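Side-chain contacts in geranyltranstransferase (Campylobacter jejuni, PDB 3NPK), which probably condenses isopentenyl diphosphate with geranyl diphosphate to give farnesyl diphosphate and pyrophosphate, as an all-helical prenyltransferase: residues E29-M34 with D111-E116; L67-I72 with K136-N141; H73-I78 with G146-Q151; Q151-F156 with L167-T172. One frame throughout, in Å; residues are numbered along the deposited sequence.

Contacts 2 and 3 lie one after the other along helix 59-80 near the middle of the chain, and both are wholly buried; contact 3 also reaches the pyrophosphate pocket. Contact 1 is buried too but lies farther from the centre, where helix 27-37 meets the dimer-forming helix 103-122. Contact 4 is only partly buried and shares Gln151, and with it helix 147-156, with contact 3. The chemistry follows the place in the fold: aliphatic carbon alone in contacts 1 and 2, a selenomethionine methyl touching both a tyrosine and a serine in contact 3, and an isoleucine, a phenylalanine, a leucine and a carboxylate in contact 4. All four touch the second subunit.

Contact 1 (E29-M34 with D111-E116); sequences EALALM and DALNTE
Leu31 sets CG anti to its carbonyl carbon (chi1 -80°), and with CD1 extended away from CA (chi2 164°) the CD2 branch is left to meet Ala112 and Leu113 of the facing helix. Leu113 is also turned beside its backbone N and sends its CD2 back across the gap. The tighter meeting is with alanine: Leu31 CD2 lies 3.8 Å from Ala112 CB, a methyl that points toward the partner helix. The CD2 methyls of Leu31 and Leu113 lie alongside each other at a looser 4.3 Å. One leucine methyl thus touches both neighbours, while the CA atoms of Leu31 and Leu113 stay 7.8 Å apart.

The joint brings helix 27-37 against helix 103-122 in this all-helical prenyltransferase fold. Leu113 also packs on Tyr75 and Thr74 of helix 59-80, so its side chain is held between two helices. The other flank of 111-116 belongs to the dimer: Asp111 OD2 bonds to His79 of the second subunit, Asn114 OD1 pairs with Thr115 OG1 of that subunit, and Thr115 OG1 with its Asn114 OD1. Near the end of 29-34, Met34 O accepts a bond from Arg92 of the pyrophosphate pocket.

With methyl groups alone facing each other, the interface has shape but no direction; cohesion comes from dispersion and from keeping water off the hydrocarbon, and the polar ends of Asp111, Asn114 and Thr115 serve the subunit interface.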
loop_
_atom_site.group_PDB
_atom_site.type_symbol
_atom_site.label_atom_id
_atom_site.label_comp_id
_atom_site.label_asym_id
_atom_site.label_seq_id
_atom_site.Cartn_x
_atom_site.Cartn_y
_atom_site.Cartn_z
ATOM N N GLU A 29 5.134 10.992 15.345
ATOM C CA GLU A 29 4.207 12.105 15.464
ATOM C C GLU A 29 3.583 12.438 14.107
ATOM O O GLU A 29 2.378 12.709 14.014
ATOM C CB GLU A 29 4.926 13.325 16.057
ATOM C CG GLU A 29 5.171 13.200 17.554
ATOM C CD GLU A 29 6.439 12.434 17.921
ATOM O OE1 GLU A 29 7.151 11.947 17.022
ATOM O OE2 GLU A 29 6.731 12.322 19.141
ATOM N N ALA A 30 4.393 12.393 13.051
ATOM C CA ALA A 30 3.891 12.683 11.711
ATOM C C ALA A 30 2.892 11.615 11.240
ATOM O O ALA A 30 1.901 11.933 10.586
ATOM C CB ALA A 30 5.049 12.781 10.746
ATOM N N LEU A 31 3.158 10.357 11.576
ATOM C CA LEU A 31 2.223 9.260 11.281
ATOM C C LEU A 31 0.871 9.491 11.940
ATOM O O LEU A 31 -0.182 9.231 11.347
ATOM C CB LEU A 31 2.795 7.915 11.772
ATOM C CG LEU A 31 3.840 7.178 10.917
ATOM C CD1 LEU A 31 4.563 6.095 11.717
ATOM C CD2 LEU A 31 3.187 6.571 9.660
ATOM N N ALA A 32 0.897 9.944 13.190
ATOM C CA ALA A 32 -0.327 10.092 13.977
ATOM C C ALA A 32 -1.110 11.355 13.636
ATOM O O ALA A 32 -2.315 11.399 13.793
ATOM C CB ALA A 32 0.011 10.086 15.468
ATOM N N LEU A 33 -0.411 12.385 13.177
ATOM C CA LEU A 33 -0.974 13.726 13.137
ATOM C C LEU A 33 -2.308 13.807 12.396
ATOM O O LEU A 33 -3.289 14.325 12.923
ATOM C CB LEU A 33 0.038 14.685 12.505
ATOM C CG LEU A 33 -0.220 16.176 12.689
ATOM C CD1 LEU A 33 -0.148 16.531 14.176
ATOM C CD2 LEU A 33 0.785 16.988 11.884
HETATM N N MSE A 34 -2.351 13.313 11.163
HETATM C CA MSE A 34 -3.570 13.411 10.371
HETATM C C MSE A 34 -4.655 12.450 10.814
HETATM O O MSE A 34 -5.844 12.729 10.632
HETATM C CB MSE A 34 -3.287 13.210 8.886
HETATM C CG MSE A 34 -2.913 14.460 8.155
HETATM SE SE MSE A 34 -4.214 15.962 8.294
HETATM C CE MSE A 34 -2.962 17.368 7.808
ATOM N N ASP A 111 2.977 6.657 2.243
ATOM C CA ASP A 111 3.435 5.324 1.828
ATOM C C ASP A 111 3.278 4.343 2.988
ATOM O O ASP A 111 2.778 3.220 2.807
ATOM C CB ASP A 111 4.897 5.345 1.374
ATOM C CG ASP A 111 5.088 6.054 0.039
ATOM O OD1 ASP A 111 4.090 6.347 -0.646
ATOM O OD2 ASP A 111 6.240 6.327 -0.322
ATOM N N ALA A 112 3.712 4.765 4.179
ATOM C CA ALA A 112 3.580 3.934 5.377
ATOM C C ALA A 112 2.138 3.543 5.655
ATOM O O ALA A 112 1.860 2.393 5.984
ATOM C CB ALA A 112 4.193 4.634 6.587
ATOM N N LEU A 113 1.214 4.499 5.555
ATOM C CA LEU A 113 -0.180 4.224 5.901
ATOM C C LEU A 113 -0.840 3.295 4.872
ATOM O O LEU A 113 -1.687 2.481 5.232
ATOM C CB LEU A 113 -0.981 5.525 6.074
ATOM C CG LEU A 113 -0.624 6.337 7.332
ATOM C CD1 LEU A 113 -1.440 7.648 7.367
ATOM C CD2 LEU A 113 -0.811 5.526 8.626
ATOM N N ASN A 114 -0.479 3.449 3.598
ATOM C CA ASN A 114 -0.963 2.567 2.535
ATOM C C ASN A 114 -0.585 1.129 2.909
ATOM O O ASN A 114 -1.440 0.246 3.020
ATOM C CB ASN A 114 -0.304 3.020 1.220
ATOM C CG ASN A 114 -0.818 2.292 -0.020
ATOM O OD1 ASN A 114 -1.632 1.361 0.061
ATOM N ND2 ASN A 114 -0.358 2.750 -1.193
ATOM N N THR A 115 0.701 0.893 3.147
ATOM C CA THR A 115 1.157 -0.462 3.492
ATOM C C THR A 115 0.591 -0.926 4.830
ATOM O O THR A 115 0.219 -2.098 4.990
ATOM C CB THR A 115 2.688 -0.510 3.512
ATOM O OG1 THR A 115 3.167 -0.065 2.240
ATOM C CG2 THR A 115 3.210 -1.920 3.778
ATOM N N GLU A 116 0.500 -0.015 5.787
ATOM C CA GLU A 116 0.063 -0.405 7.130
ATOM C C GLU A 116 -1.400 -0.853 7.152
ATOM O O GLU A 116 -1.797 -1.655 8.005
ATOM C CB GLU A 116 0.279 0.735 8.122
ATOM C CG GLU A 116 0.290 0.300 9.580
ATOM C CD GLU A 116 1.544 -0.465 10.005
ATOM O OE1 GLU A 116 2.449 -0.713 9.177
ATOM O OE2 GLU A 116 1.615 -0.827 11.199
#

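Contact 2 (L67-I72 with K136-N141)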
loop_
_atom_site.group_PDB
_atom_site.type_symbol
_atom_site.label_atom_id
_atom_site.label_comp_id
_atom_site.label_asym_id
_atom_site.label_seq_id
_atom_site.Cartn_x
_atom_site.Cartn_y
_atom_site.Cartn_z
ATOM N N LEU A 67 -10.265 0.383 10.760
ATOM C CA LEU A 67 -9.004 1.106 10.887
ATOM C C LEU A 67 -8.215 1.083 9.575
ATOM O O LEU A 67 -7.701 2.119 9.129
ATOM C CB LEU A 67 -8.164 0.509 12.013
ATOM C CG LEU A 67 -6.963 1.353 12.447
ATOM C CD1 LEU A 67 -7.458 2.701 12.953
ATOM C CD2 LEU A 67 -6.207 0.613 13.537
ATOM N N ALA A 68 -8.140 -0.085 8.944
ATOM C CA ALA A 68 -7.455 -0.211 7.659
ATOM C C ALA A 68 -8.054 0.739 6.610
ATOM O O ALA A 68 -7.311 1.388 5.852
ATOM C CB ALA A 68 -7.523 -1.647 7.171
ATOM N N LEU A 69 -9.387 0.818 6.563
ATOM C CA LEU A 69 -10.075 1.732 5.649
ATOM C C LEU A 69 -9.667 3.171 5.885
ATOM O O LEU A 69 -9.387 3.904 4.927
ATOM C CB LEU A 69 -11.588 1.625 5.798
ATOM C CG LEU A 69 -12.296 0.541 5.014
ATOM C CD1 LEU A 69 -13.713 0.399 5.579
ATOM C CD2 LEU A 69 -12.307 0.873 3.527
ATOM N N GLU A 70 -9.623 3.574 7.155
ATOM C CA GLU A 70 -9.265 4.952 7.467
ATOM C C GLU A 70 -7.769 5.229 7.243
ATOM O O GLU A 70 -7.397 6.362 6.914
ATOM C CB GLU A 70 -9.732 5.329 8.877
ATOM C CG GLU A 70 -11.249 5.310 8.972
ATOM C CD GLU A 70 -11.955 6.414 8.154
ATOM O OE1 GLU A 70 -11.391 7.518 7.945
ATOM O OE2 GLU A 70 -13.104 6.175 7.734
ATOM N N PHE A 71 -6.924 4.203 7.376
ATOM C CA PHE A 71 -5.504 4.370 7.030
ATOM C C PHE A 71 -5.377 4.659 5.535
ATOM O O PHE A 71 -4.615 5.543 5.135
ATOM C CB PHE A 71 -4.672 3.125 7.372
ATOM C CG PHE A 71 -4.312 2.979 8.846
ATOM C CD1 PHE A 71 -4.799 3.842 9.817
ATOM C CD2 PHE A 71 -3.496 1.940 9.241
ATOM C CE1 PHE A 71 -4.454 3.671 11.164
ATOM C CE2 PHE A 71 -3.148 1.750 10.572
ATOM C CZ PHE A 71 -3.631 2.621 11.537
ATOM N N ILE A 72 -6.086 3.894 4.707
ATOM C CA ILE A 72 -6.048 4.123 3.266
ATOM C C ILE A 72 -6.566 5.505 2.968
ATOM O O ILE A 72 -5.966 6.247 2.197
ATOM C CB ILE A 72 -6.935 3.109 2.507
ATOM C CG1 ILE A 72 -6.270 1.731 2.531
ATOM C CG2 ILE A 72 -7.261 3.608 1.061
ATOM C CD1 ILE A 72 -4.970 1.669 1.750
ATOM N N LYS A 136 -8.519 -8.472 -0.721
ATOM C CA LYS A 136 -8.857 -8.348 -2.137
ATOM C C LYS A 136 -9.753 -7.152 -2.377
ATOM O O LYS A 136 -9.537 -6.388 -3.318
ATOM C CB LYS A 136 -9.556 -9.610 -2.658
ATOM C CG LYS A 136 -8.680 -10.831 -2.736
ATOM C CD LYS A 136 -9.481 -12.069 -3.153
ATOM C CE LYS A 136 -8.551 -13.245 -3.431
ATOM N NZ LYS A 136 -9.307 -14.479 -3.799
ATOM N N THR A 137 -10.761 -6.975 -1.527
ATOM C CA THR A 137 -11.696 -5.869 -1.718
ATOM C C THR A 137 -11.006 -4.519 -1.524
ATOM O O THR A 137 -11.181 -3.576 -2.319
ATOM C CB THR A 137 -12.900 -6.004 -0.780
ATOM O OG1 THR A 137 -13.568 -7.240 -1.086
ATOM C CG2 THR A 137 -13.881 -4.845 -0.967
ATOM N N LEU A 138 -10.215 -4.415 -0.466
ATOM C CA LEU A 138 -9.555 -3.138 -0.205
ATOM C C LEU A 138 -8.521 -2.803 -1.273
ATOM O O LEU A 138 -8.474 -1.665 -1.754
ATOM C CB LEU A 138 -8.890 -3.139 1.165
ATOM C CG LEU A 138 -8.337 -1.782 1.622
ATOM C CD1 LEU A 138 -9.447 -0.735 1.712
ATOM C CD2 LEU A 138 -7.660 -1.962 2.991
ATOM N N ALA A 139 -7.677 -3.766 -1.642
ATOM C CA ALA A 139 -6.605 -3.464 -2.601
ATOM C C ALA A 139 -7.150 -3.185 -4.007
ATOM O O ALA A 139 -6.586 -2.386 -4.751
ATOM C CB ALA A 139 -5.566 -4.588 -2.645
ATOM N N PHE A 140 -8.245 -3.844 -4.369
ATOM C CA PHE A 140 -8.875 -3.570 -5.656
ATOM C C PHE A 140 -9.431 -2.152 -5.667
ATOM O O PHE A 140 -9.106 -1.344 -6.546
ATOM C CB PHE A 140 -9.999 -4.579 -5.940
ATOM C CG PHE A 140 -10.680 -4.367 -7.265
ATOM C CD1 PHE A 140 -11.793 -3.535 -7.376
ATOM C CD2 PHE A 140 -10.207 -5.009 -8.391
ATOM C CE1 PHE A 140 -12.428 -3.358 -8.601
ATOM C CE2 PHE A 140 -10.840 -4.836 -9.628
ATOM C CZ PHE A 140 -11.945 -4.018 -9.725
ATOM N N ASN A 141 -10.244 -1.825 -4.668
ATOM C CA ASN A 141 -10.942 -0.541 -4.679
ATOM C C ASN A 141 -10.093 0.675 -4.324
ATOM O O ASN A 141 -10.400 1.793 -4.763
ATOM C CB ASN A 141 -12.196 -0.616 -3.808
ATOM C CG ASN A 141 -13.257 -1.499 -4.438
ATOM O OD1 ASN A 141 -13.885 -1.114 -5.421
ATOM N ND2 ASN A 141 -13.427 -2.700 -3.908
#
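Leu138 is the whole contribution of 136-141 to this contact, and it meets three side chains of 67-72. Both its methyls border Ile72 CG1, Leu138 CD2 at 4.0 Å and Leu138 CD1 at 4.1 Å, and the isoleucine chain runs past the leucine in the opposite sense. Leu138 CD1 comes nearest to Leu69 CD2, at 3.7 Å, the two leucines crossing at a slant. Leu138 CD2 also reaches Ala68 CB, 4.2 Å away. CG of Leu138 stands opposite its backbone N (chi1 -172°), which carries the fork toward the facing helix.

Behind this shell, the short helical segments run nearly parallel, 13° between their directions and 11.5 Å apart at closest approach, so side chains must span the gap. Asn141, one turn after Thr137, bonds through ND2 to Thr137 O at 2.9 Å; Asn141 N grips the same oxygen from the other face of its carbonyl plane. Asn141 OD1 is held by Tyr201, and Thr137 OG1 by Glu188. Helix 103-122 closes one flank, with Leu121 against Leu138 and Ala117 against Ile72.

The chemistry is divided accordingly: hydrocarbon fills the space between the two helices, and the buried polar groups of 136-141 find their partners elsewhere, within their own helix and beyond it.

Contact 3 (H73-I78 with G146-Q151). With PPV (pyrophosphate), chain C.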
loop_
_atom_site.group_PDB
_atom_site.type_symbol
_atom_site.label_atom_id
_atom_site.label_comp_id
_atom_site.label_asym_id
_atom_site.label_seq_id
_atom_site.Cartn_x
_atom_site.Cartn_y
_atom_site.Cartn_z
ATOM N N HIS A 73 -7.702 5.850 3.554
ATOM C CA HIS A 73 -8.298 7.140 3.259
ATOM C C HIS A 73 -7.355 8.283 3.659
ATOM O O HIS A 73 -7.148 9.236 2.896
ATOM C CB HIS A 73 -9.659 7.244 3.937
ATOM C CG HIS A 73 -10.352 8.533 3.666
ATOM N ND1 HIS A 73 -10.739 9.401 4.661
ATOM C CD2 HIS A 73 -10.695 9.116 2.496
ATOM C CE1 HIS A 73 -11.323 10.455 4.115
ATOM N NE2 HIS A 73 -11.293 10.313 2.801
ATOM N N THR A 74 -6.793 8.194 4.860
ATOM C CA THR A 74 -5.874 9.237 5.314
ATOM C C THR A 74 -4.624 9.327 4.439
ATOM O O THR A 74 -4.183 10.443 4.104
ATOM C CB THR A 74 -5.519 9.041 6.800
ATOM O OG1 THR A 74 -6.688 9.284 7.585
ATOM C CG2 THR A 74 -4.412 10.003 7.254
ATOM N N TYR A 75 -4.048 8.183 4.056
ATOM C CA TYR A 75 -2.868 8.237 3.174
ATOM C C TYR A 75 -3.228 8.983 1.882
ATOM O O TYR A 75 -2.461 9.823 1.390
ATOM C CB TYR A 75 -2.255 6.843 2.905
ATOM C CG TYR A 75 -2.296 6.386 1.449
ATOM C CD1 TYR A 75 -1.478 6.973 0.484
ATOM C CD2 TYR A 75 -3.137 5.347 1.051
ATOM C CE1 TYR A 75 -1.521 6.571 -0.834
ATOM C CE2 TYR A 75 -3.172 4.922 -0.271
ATOM C CZ TYR A 75 -2.375 5.545 -1.207
ATOM O OH TYR A 75 -2.402 5.163 -2.529
ATOM N N SER A 76 -4.424 8.732 1.361
ATOM C CA SER A 76 -4.801 9.331 0.088
ATOM C C SER A 76 -4.921 10.841 0.217
ATOM O O SER A 76 -4.559 11.576 -0.706
ATOM C CB SER A 76 -6.097 8.703 -0.459
ATOM O OG SER A 76 -7.263 9.204 0.172
ATOM N N LEU A 77 -5.414 11.311 1.362
ATOM C CA LEU A 77 -5.534 12.744 1.584
ATOM C C LEU A 77 -4.161 13.402 1.652
ATOM O O LEU A 77 -3.963 14.482 1.100
ATOM C CB LEU A 77 -6.298 13.042 2.869
ATOM C CG LEU A 77 -7.725 12.491 2.942
ATOM C CD1 LEU A 77 -8.400 12.943 4.216
ATOM C CD2 LEU A 77 -8.564 12.877 1.716
ATOM N N ILE A 78 -3.230 12.753 2.349
ATOM C CA ILE A 78 -1.883 13.283 2.510
ATOM C C ILE A 78 -1.201 13.399 1.145
ATOM O O ILE A 78 -0.613 14.446 0.811
ATOM C CB ILE A 78 -1.050 12.401 3.469
ATOM C CG1 ILE A 78 -1.598 12.499 4.900
ATOM C CG2 ILE A 78 0.438 12.784 3.422
ATOM C CD1 ILE A 78 -1.088 11.406 5.859
ATOM N N GLY A 146 -9.339 1.442 -8.694
ATOM C CA GLY A 146 -10.322 2.313 -8.082
ATOM C C GLY A 146 -9.739 3.683 -7.778
ATOM O O GLY A 146 -9.480 4.490 -8.680
HETATM N N MSE A 147 -9.474 3.922 -6.500
HETATM C CA MSE A 147 -9.075 5.240 -6.041
HETATM C C MSE A 147 -7.896 5.822 -6.818
HETATM O O MSE A 147 -7.925 7.003 -7.171
HETATM C CB MSE A 147 -8.744 5.158 -4.556
HETATM C CG MSE A 147 -8.446 6.485 -3.908
HETATM SE SE MSE A 147 -8.004 6.164 -2.024
HETATM C CE MSE A 147 -6.120 5.720 -2.292
ATOM N N VAL A 148 -6.858 5.024 -7.068
ATOM C CA VAL A 148 -5.667 5.607 -7.679
ATOM C C VAL A 148 -5.879 6.033 -9.132
ATOM O O VAL A 148 -5.433 7.113 -9.527
ATOM C CB VAL A 148 -4.428 4.709 -7.548
ATOM C CG1 VAL A 148 -3.215 5.385 -8.249
ATOM C CG2 VAL A 148 -4.131 4.434 -6.049
ATOM N N ILE A 149 -6.564 5.215 -9.927
ATOM C CA ILE A 149 -6.825 5.635 -11.307
ATOM C C ILE A 149 -7.776 6.836 -11.306
ATOM O O ILE A 149 -7.652 7.726 -12.148
ATOM C CB ILE A 149 -7.321 4.489 -12.240
ATOM C CG1 ILE A 149 -7.278 4.939 -13.712
ATOM C CG2 ILE A 149 -8.731 4.049 -11.895
ATOM C CD1 ILE A 149 -5.883 5.291 -14.224
ATOM N N GLY A 150 -8.726 6.875 -10.366
ATOM C CA GLY A 150 -9.593 8.031 -10.218
ATOM C C GLY A 150 -8.822 9.316 -9.957
ATOM O O GLY A 150 -9.060 10.357 -10.582
ATOM N N GLN A 151 -7.874 9.252 -9.036
ATOM C CA GLN A 151 -7.043 10.419 -8.757
ATOM C C GLN A 151 -6.133 10.800 -9.933
ATOM O O GLN A 151 -5.968 11.994 -10.242
ATOM C CB GLN A 151 -6.194 10.185 -7.504
ATOM C CG GLN A 151 -5.279 11.357 -7.143
ATOM C CD GLN A 151 -5.997 12.684 -6.789
ATOM O OE1 GLN A 151 -7.206 12.839 -6.962
ATOM N NE2 GLN A 151 -5.217 13.656 -6.308
HETATM O O11 PPV C . -13.026 13.631 2.145
HETATM P P1 PPV C . -13.901 13.438 3.531
HETATM O O21 PPV C . -15.227 14.412 3.544
HETATM O O31 PPV C . -14.353 12.052 3.660
HETATM O OPP PPV C . -12.911 13.956 4.732
HETATM P P2 PPV C . -12.708 13.351 6.242
HETATM O O12 PPV C . -11.643 14.428 6.894
HETATM O O22 PPV C . -11.950 11.914 6.188
HETATM O O32 PPV C . -13.966 13.324 7.007
#
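One turn of the helix that lines the pyrophosphate pocket supplies this contact: Tyr75 and Ser76 meet the selenomethionine Met147 on a different face of helix 59-80 from the one that meets the ligand. Met147 reaches out with CG and then SE fully extended (chi1 -174°), and a bend at its last torsion (chi3 83°) tucks the methyl in against the other helix. That methyl, CE, lies 3.5 Å from Ser76 CB, and SE of Met147 is equally close to it. Met147 CE also comes to 3.7 Å from Tyr75 CE2, meeting the ring obliquely. Val148 adds a lighter touch, its CG2 4.0 Å from Tyr75 OH.

Tyr75 holds a strained first torsion, 117°, which nearly eclipses CG with the carbonyl carbon; the ring so placed packs edge-to-face with His79 and lies against Leu113 and Asn114 of helix 103-122. Helix 59-80 leads directly into the first aspartate-rich motif of the prenyltransferase fold, and here it runs beside helix 147-156 at a crossing angle of -20°, with the short axes 12.2 Å apart. Gly146 occupies the N-cap of the second helix.

Ser76 keeps its hydroxyl at home: OG donates to His73 O at 2.7 Å, and the amide of Leu77 grips the same oxygen. His73 itself belongs to the pocket, together with Gly39, Lys40, Arg43, Arg92 and Tyr282; its ring sits beside the pyrophosphate too tightly in the model for the details to be trusted. Arg92, Arg43 and the backbone N of Lys40 hydrogen-bond to the ligand.

Contact 4 (Q151-F156 with L167-T172); sequences QAIDCF and LEFLHT
Ile153 and Asp154 face Phe169 and Leu170 where helix 147-156 packs against helix 164-189. The segment starting at Gln151, with Gly150 before it, carries the sequence GQxxD characteristic of trans-prenyltransferases, and Asp154 is its last letter. The two short axes come within 8.9 Å at 130° between their directions, and the CA atoms of Ile153 and Leu170 are 6.3 Å apart.

The apolar contacts centre on Ile153, whose two branches part company. CG2 goes to leucine, 3.8 Å from Leu170 CG, the two side chains sliding past each other in opposite senses. The longer arm, with CG1 anti to the carbonyl carbon (chi1 -73°), ends in CD1, which lies 3.6 Å from Phe169 CE1; it meets the ring obliquely, the two side chains crossing at about a right angle. Phe23 of the second subunit covers this corner, packing on Ile153 and standing edge-to-face with Phe169, so the second subunit forms part of the same apolar cluster. Among ring contacts, Phe169 also stacks on His173 of its own helix.

The polar element is Asp154, which combines a greasy contact with a charged one. Its OD2 forms a salt bridge to Lys174, while the fork of Leu170 lies against the rest of the carboxylate: Asp154 OD1 is 3.7 Å from Leu170 CD1 and 3.8 Å from Leu170 CD2.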
loop_
_atom_site.group_PDB
_atom_site.type_symbol
_atom_site.label_atom_id
_atom_site.label_comp_id
_atom_site.label_asym_id
_atom_site.label_seq_id
_atom_site.Cartn_x
_atom_site.Cartn_y
_atom_site.Cartn_z
ATOM N N GLN A 151 -7.874 9.252 -9.036
ATOM C CA GLN A 151 -7.043 10.419 -8.757
ATOM C C GLN A 151 -6.133 10.800 -9.933
ATOM O O GLN A 151 -5.968 11.994 -10.242
ATOM C CB GLN A 151 -6.194 10.185 -7.504
ATOM C CG GLN A 151 -5.279 11.357 -7.143
ATOM C CD GLN A 151 -5.997 12.684 -6.789
ATOM O OE1 GLN A 151 -7.206 12.839 -6.962
ATOM N NE2 GLN A 151 -5.217 13.656 -6.308
ATOM N N ALA A 152 -5.562 9.806 -10.612
ATOM C CA ALA A 152 -4.712 10.110 -11.772
ATOM C C ALA A 152 -5.526 10.830 -12.847
ATOM O O ALA A 152 -5.065 11.807 -13.459
ATOM C CB ALA A 152 -4.085 8.826 -12.341
ATOM N N ILE A 153 -6.741 10.343 -13.082
ATOM C CA ILE A 153 -7.617 10.980 -14.055
ATOM C C ILE A 153 -7.997 12.396 -13.598
ATOM O O ILE A 153 -7.940 13.353 -14.381
ATOM C CB ILE A 153 -8.853 10.107 -14.304
ATOM C CG1 ILE A 153 -8.429 8.889 -15.129
ATOM C CG2 ILE A 153 -9.976 10.890 -15.019
ATOM C CD1 ILE A 153 -9.509 7.814 -15.280
ATOM N N ASP A 154 -8.371 12.538 -12.331
ATOM C CA ASP A 154 -8.737 13.857 -11.796
ATOM C C ASP A 154 -7.599 14.875 -11.991
ATOM O O ASP A 154 -7.819 16.010 -12.461
ATOM C CB ASP A 154 -9.086 13.732 -10.312
ATOM C CG ASP A 154 -9.928 14.896 -9.789
ATOM O OD1 ASP A 154 -10.673 15.535 -10.560
ATOM O OD2 ASP A 154 -9.845 15.158 -8.582
ATOM N N CYS A 155 -6.381 14.463 -11.657
ATOM C CA CYS A 155 -5.237 15.354 -11.808
ATOM C C CYS A 155 -4.940 15.668 -13.268
ATOM O O CYS A 155 -4.747 16.835 -13.635
ATOM C CB CYS A 155 -3.997 14.747 -11.162
ATOM S SG CYS A 155 -4.130 14.676 -9.367
ATOM N N PHE A 156 -4.914 14.646 -14.119
ATOM C CA PHE A 156 -4.543 14.908 -15.502
ATOM C C PHE A 156 -5.577 15.744 -16.247
ATOM O O PHE A 156 -5.208 16.581 -17.077
ATOM C CB PHE A 156 -4.270 13.616 -16.264
ATOM C CG PHE A 156 -3.792 13.857 -17.663
ATOM C CD1 PHE A 156 -2.482 14.235 -17.893
ATOM C CD2 PHE A 156 -4.660 13.756 -18.740
ATOM C CE1 PHE A 156 -2.029 14.490 -19.180
ATOM C CE2 PHE A 156 -4.215 14.005 -20.048
ATOM C CZ PHE A 156 -2.893 14.369 -20.259
ATOM N N LEU A 167 -16.651 12.049 -16.714
ATOM C CA LEU A 167 -16.739 12.627 -15.378
ATOM C C LEU A 167 -17.320 11.605 -14.398
ATOM O O LEU A 167 -16.829 11.472 -13.283
ATOM C CB LEU A 167 -17.570 13.914 -15.420
ATOM C CG LEU A 167 -17.670 14.713 -14.122
ATOM C CD1 LEU A 167 -16.293 15.123 -13.604
ATOM C CD2 LEU A 167 -18.548 15.937 -14.343
ATOM N N GLU A 168 -18.338 10.862 -14.833
ATOM C CA GLU A 168 -18.894 9.786 -14.015
ATOM C C GLU A 168 -17.840 8.733 -13.696
ATOM O O GLU A 168 -17.734 8.274 -12.558
ATOM C CB GLU A 168 -20.099 9.155 -14.720
ATOM C CG GLU A 168 -21.323 10.037 -14.677
ATOM C CD GLU A 168 -22.408 9.629 -15.668
ATOM O OE1 GLU A 168 -22.138 8.829 -16.594
ATOM O OE2 GLU A 168 -23.535 10.140 -15.534
ATOM N N PHE A 169 -17.050 8.358 -14.696
ATOM C CA PHE A 169 -15.985 7.363 -14.511
ATOM C C PHE A 169 -14.985 7.861 -13.467
ATOM O O PHE A 169 -14.596 7.133 -12.539
ATOM C CB PHE A 169 -15.285 7.098 -15.860
ATOM C CG PHE A 169 -14.238 5.997 -15.818
ATOM C CD1 PHE A 169 -12.971 6.242 -15.285
ATOM C CD2 PHE A 169 -14.513 4.721 -16.328
ATOM C CE1 PHE A 169 -12.006 5.247 -15.252
ATOM C CE2 PHE A 169 -13.541 3.728 -16.304
ATOM C CZ PHE A 169 -12.286 3.993 -15.763
ATOM N N LEU A 170 -14.568 9.111 -13.638
ATOM C CA LEU A 170 -13.609 9.736 -12.723
ATOM C C LEU A 170 -14.080 9.591 -11.279
ATOM O O LEU A 170 -13.365 9.066 -10.432
ATOM C CB LEU A 170 -13.434 11.214 -13.114
ATOM C CG LEU A 170 -12.434 12.096 -12.366
ATOM C CD1 LEU A 170 -12.281 13.388 -13.165
ATOM C CD2 LEU A 170 -12.854 12.402 -10.921
ATOM N N HIS A 171 -15.285 10.064 -10.998
ATOM C CA HIS A 171 -15.764 10.094 -9.621
ATOM C C HIS A 171 -16.083 8.714 -9.079
ATOM O O HIS A 171 -15.869 8.441 -7.900
ATOM C CB HIS A 171 -16.961 11.037 -9.502
ATOM C CG HIS A 171 -16.554 12.473 -9.501
ATOM N ND1 HIS A 171 -16.920 13.376 -10.477
ATOM C CD2 HIS A 171 -15.761 13.150 -8.637
ATOM C CE1 HIS A 171 -16.379 14.551 -10.204
ATOM N NE2 HIS A 171 -15.684 14.442 -9.086
ATOM N N THR A 172 -16.601 7.836 -9.923
ATOM C CA THR A 172 -16.889 6.496 -9.444
ATOM C C THR A 172 -15.603 5.827 -8.983
ATOM O O THR A 172 -15.610 5.114 -7.985
ATOM C CB THR A 172 -17.630 5.646 -10.476
ATOM O OG1 THR A 172 -18.847 6.301 -10.809
ATOM C CG2 THR A 172 -18.039 4.319 -9.841
#